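Local coordinates for RagB/SusD domain protein (Flavobacterium johnsoniae, PDB 5J5U) that binds chitin and, as a SusD homolog, probably captures chitin chains at the outer membrane for uptake by a polysaccharide utilization system, at residues A[50-61]-A[302-310]; A[276-287]-A[294-302]. One frame throughout, in Å; residues are numbered along the deposited sequence.

Interaction 1 of 2, residues A[50-61]-A[302-310]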
# COMPACT_ATOMS: atom_id res chain seq x y z
N SER A 50 13.13 0.28 10.01
CA SER A 50 13.48 0.05 11.41
C SER A 50 14.37 1.17 11.99
O SER A 50 15.03 1.89 11.26
CB SER A 50 14.16 -1.32 11.56
OG SER A 50 14.13 -1.76 12.91
N GLY A 51 14.39 1.34 13.31
CA GLY A 51 15.29 2.32 13.88
C GLY A 51 14.70 3.35 14.81
O GLY A 51 15.30 3.65 15.84
N SER A 52 13.56 3.93 14.44
CA SER A 52 12.90 4.91 15.28
C SER A 52 12.19 4.23 16.46
O SER A 52 11.89 3.04 16.41
CB SER A 52 11.88 5.73 14.48
OG SER A 52 10.64 5.06 14.36
N TRP A 53 11.91 4.99 17.52
CA TRP A 53 11.21 4.46 18.68
C TRP A 53 9.85 3.87 18.32
O TRP A 53 9.58 2.71 18.58
CB TRP A 53 11.04 5.55 19.75
CG TRP A 53 10.09 5.18 20.84
CD1 TRP A 53 8.83 5.70 21.04
CD2 TRP A 53 10.29 4.20 21.87
NE1 TRP A 53 8.26 5.11 22.14
CE2 TRP A 53 9.13 4.19 22.67
CE3 TRP A 53 11.34 3.34 22.20
CZ2 TRP A 53 8.98 3.35 23.77
CZ3 TRP A 53 11.20 2.50 23.30
CH2 TRP A 53 10.03 2.52 24.07
N ALA A 54 8.99 4.67 17.69
CA ALA A 54 7.62 4.23 17.42
C ALA A 54 7.56 2.98 16.50
O ALA A 54 6.88 1.97 16.80
CB ALA A 54 6.83 5.39 16.82
N VAL A 55 8.28 3.04 15.40
CA VAL A 55 8.17 1.97 14.41
C VAL A 55 8.77 0.67 14.97
O VAL A 55 8.15 -0.39 14.91
CB VAL A 55 8.85 2.38 13.07
CG1 VAL A 55 8.82 1.25 12.10
CG2 VAL A 55 8.14 3.61 12.45
N THR A 56 9.95 0.77 15.58
CA THR A 56 10.65 -0.40 16.08
C THR A 56 9.95 -1.02 17.27
O THR A 56 9.74 -2.25 17.31
CB THR A 56 12.10 -0.10 16.52
OG1 THR A 56 12.76 0.67 15.53
CG2 THR A 56 12.86 -1.42 16.77
N GLU A 57 9.61 -0.15 18.23
CA GLU A 57 9.02 -0.61 19.48
C GLU A 57 7.67 -1.25 19.24
O GLU A 57 7.41 -2.32 19.81
CB GLU A 57 8.89 0.54 20.49
CG GLU A 57 8.17 0.18 21.80
CD GLU A 57 8.98 -0.75 22.73
OE1 GLU A 57 10.03 -1.27 22.33
OE2 GLU A 57 8.56 -0.95 23.88
N TYR A 58 6.85 -0.67 18.37
CA TYR A 58 5.50 -1.21 18.19
C TYR A 58 5.32 -2.01 16.89
O TYR A 58 4.75 -3.11 16.94
CB TYR A 58 4.46 -0.09 18.30
CG TYR A 58 4.60 0.65 19.61
CD1 TYR A 58 4.21 0.06 20.81
CD2 TYR A 58 5.20 1.91 19.67
CE1 TYR A 58 4.36 0.71 22.02
CE2 TYR A 58 5.36 2.57 20.90
CZ TYR A 58 4.94 1.96 22.06
OH TYR A 58 5.08 2.59 23.28
N GLY A 59 5.81 -1.49 15.76
CA GLY A 59 5.65 -2.19 14.49
C GLY A 59 6.64 -3.33 14.23
O GLY A 59 6.30 -4.40 13.76
N SER A 60 7.90 -3.09 14.53
CA SER A 60 8.93 -4.05 14.22
C SER A 60 8.89 -5.25 15.19
O SER A 60 8.91 -6.40 14.77
CB SER A 60 10.29 -3.34 14.26
OG SER A 60 11.23 -4.04 13.50
N LYS A 61 8.77 -4.97 16.49
CA LYS A 61 8.79 -6.03 17.51
C LYS A 61 7.40 -6.61 17.86
O LYS A 61 7.33 -7.64 18.52
CB LYS A 61 9.44 -5.51 18.79
CG LYS A 61 10.88 -5.11 18.62
CD LYS A 61 11.58 -4.92 19.97
CE LYS A 61 11.01 -3.78 20.77
NZ LYS A 61 11.84 -3.50 22.01
N VAL A 302 18.97 -0.83 8.95
CA VAL A 302 18.88 -1.16 10.37
C VAL A 302 18.11 -2.47 10.49
O VAL A 302 17.02 -2.61 9.93
CB VAL A 302 18.17 -0.05 11.21
CG1 VAL A 302 17.99 -0.51 12.67
CG2 VAL A 302 18.94 1.28 11.15
N ARG A 303 18.68 -3.43 11.22
CA ARG A 303 18.03 -4.71 11.44
C ARG A 303 16.67 -4.53 12.14
O ARG A 303 16.57 -3.81 13.15
CB ARG A 303 18.94 -5.62 12.28
CG ARG A 303 18.37 -7.01 12.63
CD ARG A 303 18.75 -8.05 11.59
NE ARG A 303 18.17 -9.36 11.87
CZ ARG A 303 18.58 -10.51 11.32
NH1 ARG A 303 19.62 -10.53 10.48
NH2 ARG A 303 17.97 -11.64 11.64
N PRO A 304 15.63 -5.19 11.61
CA PRO A 304 14.31 -5.18 12.26
C PRO A 304 14.40 -5.63 13.72
O PRO A 304 15.10 -6.59 14.03
CB PRO A 304 13.49 -6.16 11.43
CG PRO A 304 14.17 -6.16 10.07
CD PRO A 304 15.64 -5.99 10.38
N GLY A 305 13.74 -4.91 14.61
CA GLY A 305 13.78 -5.22 16.03
C GLY A 305 14.87 -4.45 16.74
O GLY A 305 14.98 -4.50 17.96
N VAL A 306 15.66 -3.70 15.98
CA VAL A 306 16.80 -2.98 16.55
C VAL A 306 16.59 -1.48 16.40
O VAL A 306 16.30 -1.01 15.31
CB VAL A 306 18.14 -3.42 15.87
CG1 VAL A 306 19.31 -2.56 16.35
CG2 VAL A 306 18.40 -4.90 16.13
N PHE A 307 16.71 -0.74 17.50
CA PHE A 307 16.62 0.72 17.47
C PHE A 307 17.89 1.32 16.83
O PHE A 307 18.94 0.67 16.83
CB PHE A 307 16.45 1.27 18.89
CG PHE A 307 15.15 0.87 19.57
CD1 PHE A 307 13.93 1.38 19.13
CD2 PHE A 307 15.16 0.03 20.69
CE1 PHE A 307 12.74 1.05 19.76
CE2 PHE A 307 13.97 -0.31 21.33
CZ PHE A 307 12.76 0.20 20.86
N ARG A 308 17.81 2.54 16.29
CA ARG A 308 18.95 3.17 15.62
C ARG A 308 20.13 3.44 16.57
O ARG A 308 21.28 3.38 16.16
CB ARG A 308 18.53 4.47 14.91
CG ARG A 308 18.11 5.63 15.84
CD ARG A 308 17.32 6.74 15.11
NE ARG A 308 18.04 7.31 13.97
CZ ARG A 308 18.85 8.37 14.04
NH1 ARG A 308 19.04 8.98 15.20
NH2 ARG A 308 19.47 8.81 12.95
N TRP A 309 19.84 3.71 17.84
CA TRP A 309 20.92 3.98 18.80
C TRP A 309 21.59 2.69 19.29
O TRP A 309 22.58 2.74 20.01
CB TRP A 309 20.39 4.78 19.99
CG TRP A 309 19.18 4.14 20.67
CD1 TRP A 309 19.19 3.16 21.64
CD2 TRP A 309 17.79 4.45 20.44
NE1 TRP A 309 17.89 2.85 22.02
CE2 TRP A 309 17.02 3.63 21.30
CE3 TRP A 309 17.13 5.33 19.58
CZ2 TRP A 309 15.62 3.68 21.33
CZ3 TRP A 309 15.73 5.37 19.62
CH2 TRP A 309 15.00 4.55 20.49
N GLU A 310 21.06 1.54 18.86
CA GLU A 310 21.64 0.25 19.23
C GLU A 310 22.49 -0.30 18.10
O GLU A 310 23.13 -1.32 18.25
CB GLU A 310 20.55 -0.78 19.57
CG GLU A 310 19.66 -0.43 20.76
CD GLU A 310 18.54 -1.44 20.96
OE1 GLU A 310 18.02 -1.99 19.96
OE2 GLU A 310 18.18 -1.70 22.13

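Interaction 2 of 2, residues A[276-287]-A[294-302]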
# COMPACT_ATOMS: atom_id res chain seq x y z
N LEU A 276 18.84 1.93 -5.05
CA LEU A 276 19.58 1.97 -3.78
C LEU A 276 19.86 3.39 -3.26
O LEU A 276 19.48 3.74 -2.13
CB LEU A 276 20.90 1.20 -3.92
CG LEU A 276 21.80 1.18 -2.69
CD1 LEU A 276 21.06 0.52 -1.53
CD2 LEU A 276 23.10 0.43 -2.97
N LYS A 277 20.54 4.20 -4.09
CA LYS A 277 20.91 5.57 -3.71
C LYS A 277 19.81 6.60 -4.01
O LYS A 277 19.85 7.73 -3.50
CB LYS A 277 22.21 6.00 -4.40
CG LYS A 277 23.34 5.00 -4.27
CD LYS A 277 24.51 5.38 -5.18
CE LYS A 277 25.78 4.65 -4.80
NZ LYS A 277 26.90 5.05 -5.69
N MET A 278 18.85 6.21 -4.84
CA MET A 278 17.67 7.05 -5.03
C MET A 278 16.88 7.08 -3.73
O MET A 278 16.16 8.04 -3.46
CB MET A 278 16.80 6.52 -6.18
CG MET A 278 17.53 6.38 -7.52
SD MET A 278 16.50 5.72 -8.84
CE MET A 278 15.29 7.04 -8.98
N LEU A 279 17.00 6.01 -2.93
CA LEU A 279 16.22 5.87 -1.69
C LEU A 279 17.05 6.16 -0.43
O LEU A 279 16.59 6.88 0.45
CB LEU A 279 15.63 4.45 -1.59
CG LEU A 279 14.58 4.03 -2.61
CD1 LEU A 279 14.33 2.53 -2.57
CD2 LEU A 279 13.30 4.79 -2.40
N ALA A 280 18.25 5.59 -0.35
CA ALA A 280 19.05 5.64 0.88
C ALA A 280 20.19 6.67 0.85
O ALA A 280 20.87 6.85 -0.16
CB ALA A 280 19.61 4.27 1.17
N THR A 281 20.43 7.31 1.99
CA THR A 281 21.59 8.14 2.16
C THR A 281 22.72 7.27 2.71
O THR A 281 22.47 6.32 3.48
CB THR A 281 21.33 9.29 3.12
OG1 THR A 281 21.09 8.76 4.43
CG2 THR A 281 20.15 10.12 2.66
N PRO A 282 23.97 7.57 2.33
CA PRO A 282 25.11 6.74 2.74
C PRO A 282 25.42 6.85 4.23
O PRO A 282 25.04 7.84 4.85
CB PRO A 282 26.27 7.31 1.91
CG PRO A 282 25.87 8.75 1.64
CD PRO A 282 24.37 8.71 1.48
N LYS A 283 26.09 5.85 4.81
CA LYS A 283 26.58 5.97 6.19
C LYS A 283 27.59 7.11 6.30
O LYS A 283 28.33 7.38 5.34
CB LYS A 283 27.23 4.66 6.64
CG LYS A 283 26.32 3.45 6.63
CD LYS A 283 27.14 2.15 6.56
CE LYS A 283 28.21 2.09 7.65
NZ LYS A 283 28.95 0.80 7.54
N THR A 284 27.64 7.78 7.45
CA THR A 284 28.65 8.82 7.66
C THR A 284 29.65 8.36 8.71
O THR A 284 30.79 8.81 8.73
CB THR A 284 28.05 10.15 8.11
OG1 THR A 284 27.38 9.97 9.37
CG2 THR A 284 27.09 10.68 7.07
N GLY A 285 29.22 7.44 9.56
CA GLY A 285 30.09 6.86 10.55
C GLY A 285 30.47 5.43 10.20
O GLY A 285 29.81 4.77 9.40
N SER A 286 31.54 4.95 10.83
CA SER A 286 31.98 3.57 10.68
C SER A 286 31.39 2.70 11.77
O SER A 286 31.15 3.17 12.88
CB SER A 286 33.50 3.48 10.77
OG SER A 286 33.94 2.13 10.83
N VAL A 287 31.22 1.42 11.46
CA VAL A 287 30.74 0.46 12.45
C VAL A 287 31.69 0.41 13.64
O VAL A 287 31.30 -0.01 14.73
CB VAL A 287 30.59 -0.95 11.85
CG1 VAL A 287 29.51 -0.98 10.79
CG2 VAL A 287 31.91 -1.42 11.27
N PRO A 294 37.74 4.92 3.77
CA PRO A 294 37.68 4.25 2.46
C PRO A 294 37.52 2.73 2.60
O PRO A 294 38.07 2.10 3.51
CB PRO A 294 39.02 4.61 1.81
CG PRO A 294 39.46 5.87 2.51
CD PRO A 294 38.97 5.71 3.93
N GLY A 295 36.78 2.13 1.68
CA GLY A 295 36.61 0.70 1.69
C GLY A 295 35.40 0.20 2.47
O GLY A 295 34.80 -0.79 2.06
N GLU A 296 35.02 0.87 3.55
CA GLU A 296 33.89 0.38 4.34
C GLU A 296 32.58 0.63 3.61
O GLU A 296 32.34 1.73 3.11
CB GLU A 296 33.81 1.03 5.73
CG GLU A 296 32.57 0.55 6.54
CD GLU A 296 32.59 0.94 8.01
OE1 GLU A 296 33.66 1.42 8.48
OE2 GLU A 296 31.54 0.77 8.71
N GLU A 297 31.75 -0.41 3.57
CA GLU A 297 30.42 -0.36 2.96
C GLU A 297 29.66 0.86 3.40
O GLU A 297 29.57 1.17 4.59
CB GLU A 297 29.62 -1.62 3.31
CG GLU A 297 28.21 -1.60 2.74
CD GLU A 297 28.20 -1.46 1.24
OE1 GLU A 297 28.78 -2.33 0.58
OE2 GLU A 297 27.62 -0.47 0.73
N LEU A 298 29.12 1.56 2.42
CA LEU A 298 28.41 2.82 2.62
C LEU A 298 26.91 2.62 2.82
O LEU A 298 26.23 3.51 3.33
CB LEU A 298 28.66 3.74 1.41
CG LEU A 298 30.00 4.49 1.36
CD1 LEU A 298 30.11 5.30 0.09
CD2 LEU A 298 30.14 5.43 2.55
N TYR A 299 26.40 1.46 2.42
CA TYR A 299 24.95 1.24 2.42
C TYR A 299 24.55 0.02 3.22
O TYR A 299 24.71 -1.12 2.77
CB TYR A 299 24.43 1.14 0.98
CG TYR A 299 24.58 2.48 0.30
CD1 TYR A 299 23.63 3.47 0.48
CD2 TYR A 299 25.71 2.77 -0.48
CE1 TYR A 299 23.77 4.71 -0.10
CE2 TYR A 299 25.86 4.03 -1.08
CZ TYR A 299 24.89 4.99 -0.88
OH TYR A 299 25.00 6.22 -1.45
N GLU A 300 24.01 0.29 4.40
CA GLU A 300 23.48 -0.75 5.28
C GLU A 300 22.21 -0.25 5.96
O GLU A 300 22.14 0.90 6.39
CB GLU A 300 24.52 -1.17 6.32
CG GLU A 300 25.72 -1.92 5.74
CD GLU A 300 26.91 -2.03 6.70
OE1 GLU A 300 26.90 -1.40 7.78
OE2 GLU A 300 27.87 -2.75 6.36
N GLY A 301 21.20 -1.12 6.06
CA GLY A 301 19.98 -0.77 6.75
C GLY A 301 20.04 -1.12 8.23
O GLY A 301 21.04 -1.66 8.71
N VAL A 302 18.97 -0.83 8.95
CA VAL A 302 18.88 -1.16 10.37
C VAL A 302 18.11 -2.47 10.49
O VAL A 302 17.02 -2.61 9.93
CB VAL A 302 18.17 -0.05 11.21
CG1 VAL A 302 17.99 -0.51 12.67
CG2 VAL A 302 18.94 1.28 11.15
O HOH W 1 23.03 8.24 -1.41

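Interaction 1 of 2, residues A[50-61]-A[302-310]
Ser-50 turns its hydroxyl into the type II turn that runs from Arg-303 to Val-306. With OG anti to the backbone N (chi1 -162°), it donates to Arg-303 O over 3.2 Å, coming from above the carbonyl plane, while the turn's own Val-306 N reaches that oxygen from the opposite face. Gly-51, at a positive phi that suits glycine, lies close against Val-302 and Arg-308. Its O takes the backbone N-H of Arg-308 at 2.8 Å, in the carbonyl plane and on a lone pair, and its own N-H is held by Thr-56 OG1.

Ser-52 caps the helix through OG, which accepts from Val-55 N and also bonds to Asp-258. The Trp-53 indole lies nearly parallel to the Phe-307 ring but slid well aside, so the two barely overlap; Trp-53 CE3 comes within 3.6 Å of Phe-307 CE1. Thr-56 then works in two directions: OG1 donates back to Ser-52 O, and CG2 sits over one face of the Phe-307 ring in a CH-pi contact, 4.1 Å from its centroid. Trp-309 CZ2 covers the opposite face.

At the ring edge comes Glu-57 OE1, 3.4 Å from Phe-307 CZ. Lys-61 NZ forms a salt bridge to that oxygen, meeting it nearly along the C-O axis; Lys-63 pairs with the other carboxylate oxygen and Asp-437 with the lysine. Farther along the helix, Ser-60 OG accepts from Gly-305 N at 2.9 Å, a bent bond (131°), and Lys-61 CG rests on Gly-305 CA.

The contact thus joins an N-capped helix, with a wider pi-type turn at 55-60, to a type II beta turn and the aromatic that follows it, within the mainly helical SusD-like fold.

Interaction 2 of 2, residues A[276-287]-A[294-302]
A salt-bridge network and one packed tyrosine join helix 276-279, strand 280-281 and the chain just after them to the loop 294-302, in a partly buried contact. At the helix end the Tyr-299 ring is the centre: Leu-276 CG sits over one face, its CD2 4.1 Å from Tyr-299 CG, and Ala-280 O lies at the ring edge. The Lys-277 chain crosses the tyrosine side chain at about a right angle, its CG 3.5 Å from Tyr-299 OH, while Pro-282 runs alongside. A water in the ring plane ties Tyr-299 OH to Ala-280 O.

Further along, Lys-283 N donates to Leu-298 O at 2.8 Å in a nearly straight bond (169°). Its side chain, bent at chi3 (52°), brings NZ to three acceptors: Glu-296 OE2 at 2.8 Å on the anti side, somewhat out of the carboxylate plane, Glu-297 O, and Glu-300 OE1 at 3.0 Å from well above the carboxylate plane. Glu-296 is extended, and its OE2 also takes Val-287 N on the syn lone pair, while OE1 accepts from Ser-286 OG, modelled at a doubtful 2.5 Å; that hydroxyl also bonds Asn-288 N. The two carboxylates facing one ammonium would be expected to favour its charged form. A methionine in place of Lys-283 would probably leave Glu-296 and Glu-300 without their shared positive mate and Glu-297 O without this donor.

Arg-269 of helix 262-270 bonds to Tyr-299 O. The loop between strands 280-281 and 320-321 folds back on its own start through a salt-bridge network, a buried lysine shared by two glutamates.

Interactions 1 and 2 meet at Val-302, where the loop between strands 280-281 and 320-321 passes from one to the other; their centres lie about 18 Å apart. Interaction 2 is local, its segments only a few residues apart in sequence, and is nested inside the long span of chain that interaction 1 closes. Interaction 1 is the more buried: it brings helix 53-60 from early in the chain against the loop, with an aromatic ring, hydroxyls and backbone bonds; its salt bridges lie within 50-61 or run to residues outside both segments, none crossing the contact. Interaction 2, partly buried and farther from the chain's centre, instead carries its charge pairing across the contact, next to a single tyrosine.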